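Local coordinates for citrate synthase (Thermotoga maritima, PDB 2P2W), which probably catalyses the condensation of oxaloacetate with acetyl-CoA and water to give citrate and CoA, a step of the tricarboxylic acid cycle, at residues F170-T182 with L320-H332. Residues are numbered along the deposited sequence; the frame is centred on the assembly and turned at random.
Sequences FILLMEQDINAST and LFATARVVGWTAH. With FLC (citrate anion), chain B.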
ATOM      1  N   PHE A 170       1.573 -17.397  15.612  1.00 17.37           N
ATOM      2  CA  PHE A 170       1.182 -15.996  15.466  1.00 17.29           C
ATOM      3  C   PHE A 170       2.171 -15.086  16.191  1.00 18.32           C
ATOM      4  O   PHE A 170       2.629 -14.083  15.642  1.00 18.83           O
ATOM      5  CB  PHE A 170      -0.219 -15.752  16.028  1.00 17.59           C
ATOM      6  CG  PHE A 170      -1.332 -16.216  15.129  1.00 17.88           C
ATOM      7  CD1 PHE A 170      -1.227 -16.107  13.745  1.00 17.97           C
ATOM      8  CD2 PHE A 170      -2.522 -16.693  15.678  1.00 18.20           C
ATOM      9  CE1 PHE A 170      -2.292 -16.463  12.919  1.00 18.96           C
ATOM     10  CE2 PHE A 170      -3.591 -17.051  14.864  1.00 19.29           C
ATOM     11  CZ  PHE A 170      -3.478 -16.935  13.480  1.00 19.76           C
ATOM     12  N   ILE A 171       2.498 -15.440  17.429  1.00 17.61           N
ATOM     13  CA  ILE A 171       3.429 -14.653  18.223  1.00 18.18           C
ATOM     14  C   ILE A 171       4.764 -14.484  17.491  1.00 18.21           C
ATOM     15  O   ILE A 171       5.318 -13.387  17.442  1.00 19.29           O
ATOM     16  CB  ILE A 171       3.658 -15.309  19.608  1.00 19.40           C
ATOM     17  CG1 ILE A 171       2.341 -15.323  20.391  1.00 19.95           C
ATOM     18  CG2 ILE A 171       4.735 -14.558  20.381  1.00 17.63           C
ATOM     19  CD1 ILE A 171       2.403 -16.085  21.703  1.00 21.22           C
ATOM     20  N   LEU A 172       5.269 -15.567  16.910  1.00 17.85           N
ATOM     21  CA  LEU A 172       6.534 -15.516  16.177  1.00 17.46           C
ATOM     22  C   LEU A 172       6.474 -14.593  14.953  1.00 17.76           C
ATOM     23  O   LEU A 172       7.493 -14.043  14.535  1.00 16.65           O
ATOM     24  CB  LEU A 172       6.930 -16.917  15.702  1.00 17.53           C
ATOM     25  CG  LEU A 172       7.354 -17.941  16.754  1.00 17.35           C
ATOM     26  CD1 LEU A 172       7.537 -19.307  16.099  1.00 17.51           C
ATOM     27  CD2 LEU A 172       8.645 -17.481  17.404  1.00 17.08           C
ATOM     28  N   LEU A 173       5.280 -14.427  14.392  1.00 15.51           N
ATOM     29  CA  LEU A 173       5.088 -13.613  13.194  1.00 15.86           C
ATOM     30  C   LEU A 173       4.573 -12.190  13.415  1.00 16.18           C
ATOM     31  O   LEU A 173       4.398 -11.444  12.458  1.00 18.16           O
ATOM     32  CB  LEU A 173       4.120 -14.330  12.245  1.00 15.44           C
ATOM     33  CG  LEU A 173       4.530 -15.704  11.712  1.00 17.81           C
ATOM     34  CD1 LEU A 173       3.309 -16.425  11.139  1.00 15.85           C
ATOM     35  CD2 LEU A 173       5.607 -15.535  10.648  1.00 16.91           C
ATOM     36  N   MET A 174       4.329 -11.801  14.659  1.00 16.87           N
ATOM     37  CA  MET A 174       3.794 -10.471  14.913  1.00 18.04           C
ATOM     38  C   MET A 174       4.655  -9.292  14.492  1.00 19.28           C
ATOM     39  O   MET A 174       4.130  -8.267  14.057  1.00 19.41           O
ATOM     40  CB  MET A 174       3.474 -10.290  16.395  1.00 18.75           C
ATOM     41  CG  MET A 174       2.195 -10.933  16.852  1.00 20.21           C
ATOM     42  SD  MET A 174       1.853 -10.469  18.556  1.00 20.88           S
ATOM     43  CE  MET A 174       0.379 -11.428  18.856  1.00 19.84           C
ATOM     44  N   GLU A 175       5.969  -9.429  14.599  1.00 19.05           N
ATOM     45  CA  GLU A 175       6.829  -8.291  14.305  1.00 19.66           C
ATOM     46  C   GLU A 175       8.268  -8.606  13.912  1.00 20.14           C
ATOM     47  O   GLU A 175       8.861  -9.553  14.424  1.00 20.08           O
ATOM     48  CB  GLU A 175       6.835  -7.395  15.551  1.00 20.25           C
ATOM     49  CG  GLU A 175       8.076  -6.549  15.742  1.00 20.31           C
ATOM     50  CD  GLU A 175       8.120  -5.373  14.801  1.00 20.68           C
ATOM     51  OE1 GLU A 175       7.050  -5.005  14.277  1.00 18.50           O
ATOM     52  OE2 GLU A 175       9.223  -4.814  14.598  1.00 19.35           O
ATOM     53  N   GLN A 176       8.821  -7.810  12.995  1.00 19.84           N
ATOM     54  CA  GLN A 176      10.221  -7.972  12.607  1.00 19.94           C
ATOM     55  C   GLN A 176      10.861  -6.789  11.884  1.00 20.04           C
ATOM     56  O   GLN A 176      11.204  -6.865  10.702  1.00 19.79           O
ATOM     57  CB  GLN A 176      10.457  -9.244  11.785  1.00 19.61           C
ATOM     58  CG  GLN A 176      11.964  -9.489  11.607  1.00 20.61           C
ATOM     59  CD  GLN A 176      12.322 -10.929  11.309  1.00 20.60           C
ATOM     60  OE1 GLN A 176      12.479 -11.747  12.216  1.00 18.41           O
ATOM     61  NE2 GLN A 176      12.454 -11.246  10.026  1.00 19.53           N
ATOM     62  N   ASP A 177      11.014  -5.692  12.615  1.00 20.15           N
ATOM     63  CA  ASP A 177      11.671  -4.501  12.092  1.00 20.75           C
ATOM     64  C   ASP A 177      11.041  -3.941  10.812  1.00 20.23           C
ATOM     65  O   ASP A 177       9.828  -4.034  10.610  1.00 18.04           O
ATOM     66  CB  ASP A 177      13.158  -4.823  11.875  1.00 23.73           C
ATOM     67  CG  ASP A 177      14.037  -3.587  11.858  1.00 27.61           C
ATOM     68  OD1 ASP A 177      13.900  -2.739  12.765  1.00 28.72           O
ATOM     69  OD2 ASP A 177      14.876  -3.475  10.940  1.00 31.13           O
ATOM     70  N   ILE A 178      11.869  -3.372   9.940  1.00 19.34           N
ATOM     71  CA  ILE A 178      11.359  -2.760   8.721  1.00 18.70           C
ATOM     72  C   ILE A 178      11.381  -3.639   7.475  1.00 18.88           C
ATOM     73  O   ILE A 178      12.085  -3.351   6.501  1.00 18.61           O
ATOM     74  CB  ILE A 178      12.101  -1.439   8.427  1.00 18.33           C
ATOM     75  CG1 ILE A 178      12.363  -0.687   9.736  1.00 19.50           C
ATOM     76  CG2 ILE A 178      11.263  -0.569   7.503  1.00 17.95           C
ATOM     77  CD1 ILE A 178      11.107  -0.340  10.539  1.00 18.65           C
ATOM     78  N   ASN A 179      10.600  -4.714   7.512  1.00 17.99           N
ATOM     79  CA  ASN A 179      10.495  -5.622   6.380  1.00 17.96           C
ATOM     80  C   ASN A 179       9.656  -4.905   5.322  1.00 17.94           C
ATOM     81  O   ASN A 179       9.099  -3.838   5.587  1.00 17.20           O
ATOM     82  CB  ASN A 179       9.833  -6.926   6.826  1.00 17.85           C
ATOM     83  CG  ASN A 179       8.547  -6.687   7.583  1.00 18.37           C
ATOM     84  OD1 ASN A 179       7.490  -6.491   6.990  1.00 19.91           O
ATOM     85  ND2 ASN A 179       8.638  -6.679   8.909  1.00 18.44           N
ATOM     86  N   ALA A 180       9.559  -5.481   4.131  1.00 17.19           N
ATOM     87  CA  ALA A 180       8.812  -4.855   3.042  1.00 18.02           C
ATOM     88  C   ALA A 180       7.387  -4.410   3.371  1.00 17.85           C
ATOM     89  O   ALA A 180       6.997  -3.299   3.015  1.00 16.35           O
ATOM     90  CB  ALA A 180       8.801  -5.772   1.821  1.00 17.76           C
ATOM     91  N   SER A 181       6.602  -5.256   4.033  1.00 17.77           N
ATOM     92  CA  SER A 181       5.223  -4.874   4.348  1.00 17.76           C
ATOM     93  C   SER A 181       5.161  -3.783   5.421  1.00 19.30           C
ATOM     94  O   SER A 181       4.352  -2.859   5.325  1.00 19.40           O
ATOM     95  CB  SER A 181       4.390  -6.100   4.765  1.00 17.95           C
ATOM     96  OG  SER A 181       4.872  -6.715   5.950  1.00 16.68           O
ATOM     97  N   THR A 182       6.008  -3.881   6.441  1.00 18.73           N
ATOM     98  CA  THR A 182       6.030  -2.851   7.482  1.00 18.40           C
ATOM     99  C   THR A 182       6.494  -1.542   6.840  1.00 18.67           C
ATOM    100  O   THR A 182       5.987  -0.462   7.158  1.00 18.00           O
ATOM    101  CB  THR A 182       6.995  -3.224   8.637  1.00 18.68           C
ATOM    102  OG1 THR A 182       6.445  -4.324   9.375  1.00 16.12           O
ATOM    103  CG2 THR A 182       7.214  -2.034   9.585  1.00 18.67           C
ATOM    104  N   LEU A 320      -2.945 -15.453   7.352  1.00 16.96           N
ATOM    105  CA  LEU A 320      -2.682 -15.899   8.721  1.00 17.24           C
ATOM    106  C   LEU A 320      -1.466 -15.139   9.241  1.00 17.39           C
ATOM    107  O   LEU A 320      -1.398 -14.771  10.415  1.00 18.28           O
ATOM    108  CB  LEU A 320      -2.414 -17.406   8.757  1.00 15.17           C
ATOM    109  CG  LEU A 320      -3.637 -18.287   8.489  1.00 16.14           C
ATOM    110  CD1 LEU A 320      -3.190 -19.738   8.329  1.00 17.25           C
ATOM    111  CD2 LEU A 320      -4.643 -18.148   9.626  1.00 17.71           C
ATOM    112  N   PHE A 321      -0.505 -14.920   8.351  1.00 16.87           N
ATOM    113  CA  PHE A 321       0.705 -14.174   8.671  1.00 15.91           C
ATOM    114  C   PHE A 321       0.248 -12.761   9.059  1.00 16.29           C
ATOM    115  O   PHE A 321       0.656 -12.221  10.091  1.00 16.04           O
ATOM    116  CB  PHE A 321       1.603 -14.122   7.424  1.00 16.63           C
ATOM    117  CG  PHE A 321       3.012 -13.639   7.678  1.00 16.68           C
ATOM    118  CD1 PHE A 321       3.308 -12.782   8.735  1.00 18.12           C
ATOM    119  CD2 PHE A 321       4.043 -14.009   6.812  1.00 18.10           C
ATOM    120  CE1 PHE A 321       4.605 -12.299   8.925  1.00 17.58           C
ATOM    121  CE2 PHE A 321       5.345 -13.532   6.993  1.00 17.99           C
ATOM    122  CZ  PHE A 321       5.626 -12.676   8.051  1.00 17.22           C
ATOM    123  N   ALA A 322      -0.622 -12.179   8.234  1.00 15.80           N
ATOM    124  CA  ALA A 322      -1.132 -10.828   8.468  1.00 16.76           C
ATOM    125  C   ALA A 322      -1.923 -10.693   9.772  1.00 16.94           C
ATOM    126  O   ALA A 322      -1.855  -9.666  10.448  1.00 16.90           O
ATOM    127  CB  ALA A 322      -2.002 -10.388   7.286  1.00 17.17           C
ATOM    128  N   THR A 323      -2.680 -11.730  10.110  1.00 17.66           N
ATOM    129  CA  THR A 323      -3.487 -11.736  11.325  1.00 18.33           C
ATOM    130  C   THR A 323      -2.603 -11.420  12.524  1.00 18.69           C
ATOM    131  O   THR A 323      -3.041 -10.794  13.493  1.00 17.53           O
ATOM    132  CB  THR A 323      -4.169 -13.110  11.507  1.00 20.18           C
ATOM    133  OG1 THR A 323      -5.105 -13.308  10.441  1.00 19.63           O
ATOM    134  CG2 THR A 323      -4.902 -13.186  12.840  1.00 19.53           C
ATOM    135  N   ALA A 324      -1.351 -11.853  12.447  1.00 17.74           N
ATOM    136  CA  ALA A 324      -0.401 -11.592  13.515  1.00 18.21           C
ATOM    137  C   ALA A 324       0.387 -10.310  13.251  1.00 18.32           C
ATOM    138  O   ALA A 324       0.448  -9.425  14.103  1.00 19.55           O
ATOM    139  CB  ALA A 324       0.559 -12.769  13.660  1.00 17.30           C
ATOM    140  N   ARG A 325       0.973 -10.210  12.061  1.00 18.55           N
ATOM    141  CA  ARG A 325       1.837  -9.062  11.733  1.00 19.12           C
ATOM    142  C   ARG A 325       1.102  -7.703  11.754  1.00 19.14           C
ATOM    143  O   ARG A 325       1.705  -6.642  11.853  1.00 18.71           O
ATOM    144  CB  ARG A 325       2.445  -9.304  10.350  1.00 18.58           C
ATOM    145  CG  ARG A 325       3.409  -8.193   9.936  1.00 17.62           C
ATOM    146  CD  ARG A 325       4.480  -7.933  11.002  1.00 20.02           C
ATOM    147  NE  ARG A 325       5.278  -9.140  11.237  1.00 19.07           N
ATOM    148  CZ  ARG A 325       6.255  -9.415  10.352  1.00 20.26           C
ATOM    149  NH1 ARG A 325       6.465  -8.614   9.324  1.00 21.94           N
ATOM    150  NH2 ARG A 325       7.014 -10.501  10.523  1.00 19.76           N
ATOM    151  N   VAL A 326      -0.229  -7.695  11.699  1.00 18.69           N
ATOM    152  CA  VAL A 326      -0.958  -6.433  11.759  1.00 18.59           C
ATOM    153  C   VAL A 326      -0.603  -5.712  13.063  1.00 19.05           C
ATOM    154  O   VAL A 326      -0.605  -4.479  13.121  1.00 18.65           O
ATOM    155  CB  VAL A 326      -2.499  -6.651  11.658  1.00 19.44           C
ATOM    156  CG1 VAL A 326      -3.008  -7.427  12.859  1.00 20.10           C
ATOM    157  CG2 VAL A 326      -3.206  -5.307  11.536  1.00 19.01           C
ATOM    158  N   VAL A 327      -0.284  -6.486  14.103  1.00 18.11           N
ATOM    159  CA  VAL A 327       0.110  -5.922  15.394  1.00 18.11           C
ATOM    160  C   VAL A 327       1.413  -5.135  15.216  1.00 17.73           C
ATOM    161  O   VAL A 327       1.536  -3.993  15.670  1.00 17.47           O
ATOM    162  CB  VAL A 327       0.339  -7.035  16.453  1.00 18.76           C
ATOM    163  CG1 VAL A 327       0.791  -6.421  17.776  1.00 20.66           C
ATOM    164  CG2 VAL A 327      -0.943  -7.830  16.658  1.00 16.97           C
ATOM    165  N   GLY A 328       2.386  -5.754  14.554  1.00 17.12           N
ATOM    166  CA  GLY A 328       3.656  -5.091  14.325  1.00 17.61           C
ATOM    167  C   GLY A 328       3.519  -3.898  13.394  1.00 18.06           C
ATOM    168  O   GLY A 328       4.117  -2.844  13.630  1.00 17.74           O
ATOM    169  N   TRP A 329       2.745  -4.063  12.325  1.00 17.12           N
ATOM    170  CA  TRP A 329       2.534  -2.982  11.365  1.00 16.97           C
ATOM    171  C   TRP A 329       2.005  -1.733  12.073  1.00 17.31           C
ATOM    172  O   TRP A 329       2.559  -0.647  11.925  1.00 16.95           O
ATOM    173  CB  TRP A 329       1.522  -3.383  10.288  1.00 14.99           C
ATOM    174  CG  TRP A 329       1.987  -4.418   9.292  1.00 16.13           C
ATOM    175  CD1 TRP A 329       3.278  -4.687   8.915  1.00 16.14           C
ATOM    176  CD2 TRP A 329       1.152  -5.267   8.493  1.00 15.33           C
ATOM    177  NE1 TRP A 329       3.294  -5.648   7.929  1.00 15.27           N
ATOM    178  CE2 TRP A 329       2.004  -6.021   7.651  1.00 15.13           C
ATOM    179  CE3 TRP A 329      -0.235  -5.460   8.403  1.00 14.98           C
ATOM    180  CZ2 TRP A 329       1.513  -6.958   6.730  1.00 15.04           C
ATOM    181  CZ3 TRP A 329      -0.723  -6.391   7.486  1.00 16.24           C
ATOM    182  CH2 TRP A 329       0.151  -7.128   6.661  1.00 15.77           C
ATOM    183  N   THR A 330       0.930  -1.906  12.843  1.00 17.04           N
ATOM    184  CA  THR A 330       0.315  -0.788  13.552  1.00 17.95           C
ATOM    185  C   THR A 330       1.222  -0.188  14.626  1.00 19.22           C
ATOM    186  O   THR A 330       1.242   1.030  14.809  1.00 18.39           O
ATOM    187  CB  THR A 330      -1.051  -1.197  14.175  1.00 18.08           C
ATOM    188  OG1 THR A 330      -0.879  -2.318  15.045  1.00 18.36           O
ATOM    189  CG2 THR A 330      -2.046  -1.568  13.082  1.00 16.12           C
ATOM    190  N   ALA A 331       1.977  -1.032  15.326  1.00 19.07           N
ATOM    191  CA  ALA A 331       2.892  -0.548  16.360  1.00 18.73           C
ATOM    192  C   ALA A 331       3.895   0.413  15.713  1.00 19.80           C
ATOM    193  O   ALA A 331       4.171   1.494  16.238  1.00 20.26           O
ATOM    194  CB  ALA A 331       3.623  -1.725  17.009  1.00 19.56           C
ATOM    195  N   HIS A 332       4.431   0.014  14.562  1.00 17.95           N
ATOM    196  CA  HIS A 332       5.385   0.843  13.837  1.00 19.41           C
ATOM    197  C   HIS A 332       4.767   2.140  13.330  1.00 18.73           C
ATOM    198  O   HIS A 332       5.359   3.209  13.475  1.00 20.64           O
ATOM    199  CB  HIS A 332       5.986   0.056  12.669  1.00 19.12           C
ATOM    200  CG  HIS A 332       7.187  -0.748  13.053  1.00 19.77           C
ATOM    201  ND1 HIS A 332       8.432  -0.184  13.218  1.00 20.01           N
ATOM    202  CD2 HIS A 332       7.323  -2.061  13.359  1.00 18.94           C
ATOM    203  CE1 HIS A 332       9.286  -1.115  13.613  1.00 21.15           C
ATOM    204  NE2 HIS A 332       8.635  -2.261  13.707  1.00 19.65           N
TER
HETATM  205  CAC FLC B 401       9.598 -13.369   4.959  1.00 23.22           C
HETATM  206  CA  FLC B 401       9.037 -12.443   6.042  1.00 19.54           C
HETATM  207  CB  FLC B 401      10.098 -11.595   6.752  1.00 19.12           C
HETATM  208  CBC FLC B 401       9.400 -10.820   7.872  1.00 18.99           C
HETATM  209  CG  FLC B 401      10.753 -10.628   5.758  1.00 17.42           C
HETATM  210  CGC FLC B 401      11.815  -9.710   6.373  1.00 18.08           C
HETATM  211  OA1 FLC B 401      10.683 -13.946   5.192  1.00 22.75           O
HETATM  212  OA2 FLC B 401       8.914 -13.489   3.920  1.00 26.36           O
HETATM  213  OB1 FLC B 401       8.834  -9.750   7.564  1.00 18.39           O
HETATM  214  OB2 FLC B 401       9.433 -11.328   9.015  1.00 19.46           O
HETATM  215  OG1 FLC B 401      12.424  -8.956   5.584  1.00 18.28           O
HETATM  216  OG2 FLC B 401      11.993  -9.760   7.611  1.00 17.85           O
HETATM  217  OHB FLC B 401      11.094 -12.458   7.309  1.00 17.97           O
HETATM  218  O   HOH W   1       8.028 -11.875  13.124  1.00 15.64           O
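Leu173 lays its CD2 methyl over one face of the Phe321 ring, 3.9 Å from the ring centroid and 15° off the normal, a CH-pi contact; the edge of the same ring meets the bound citrate. One turn further along helix 317-337, Arg325 leaves its backbone with CG anti to N (chi1 -178°) and then bends at chi2 and chi3, which folds the guanidinium back against residues 173-179. There Arg325 NE donates to Leu173 O over 2.8 Å, while Arg325 NH1 and NH2 take one carboxylate of citrate as a pair, donating to citrate OB1 at 3.2 Å and OB2 at 3.0 Å, both bonds nearly straight. A water that donates to Leu172 O and Glu175 O accepts from Arg325 NH2, which probably helps to hold the guanidinium in that orientation. Gln176 NE2 adds a bond to citrate OG2, its OE1 being taken by Tyr253; His250, a predicted active-site residue, Arg259 and Arg344 of the second subunit complete the citrate site.

Beyond the arginine, Asn179 caps helix 180-189 by accepting from Thr182 N, and its OD1 also takes the proton of Ser181 OG. The Ser181 hydroxyl in turn accepts from Trp329 NE1 at 2.7 Å, in the plane of the indole. Farther along, His332 NE2 meets Glu175 OE2 on the syn side at 2.8 Å, and Asp177 N reaches this oxygen from the opposite face of the carboxylate. The CG2 methyl of Thr182 sits over one face of the imidazole. Held at NE by a backbone carbonyl and at NH2 by a water, the buried guanidinium presents two donors to one carboxylate, consistent with a citrate synthase active site.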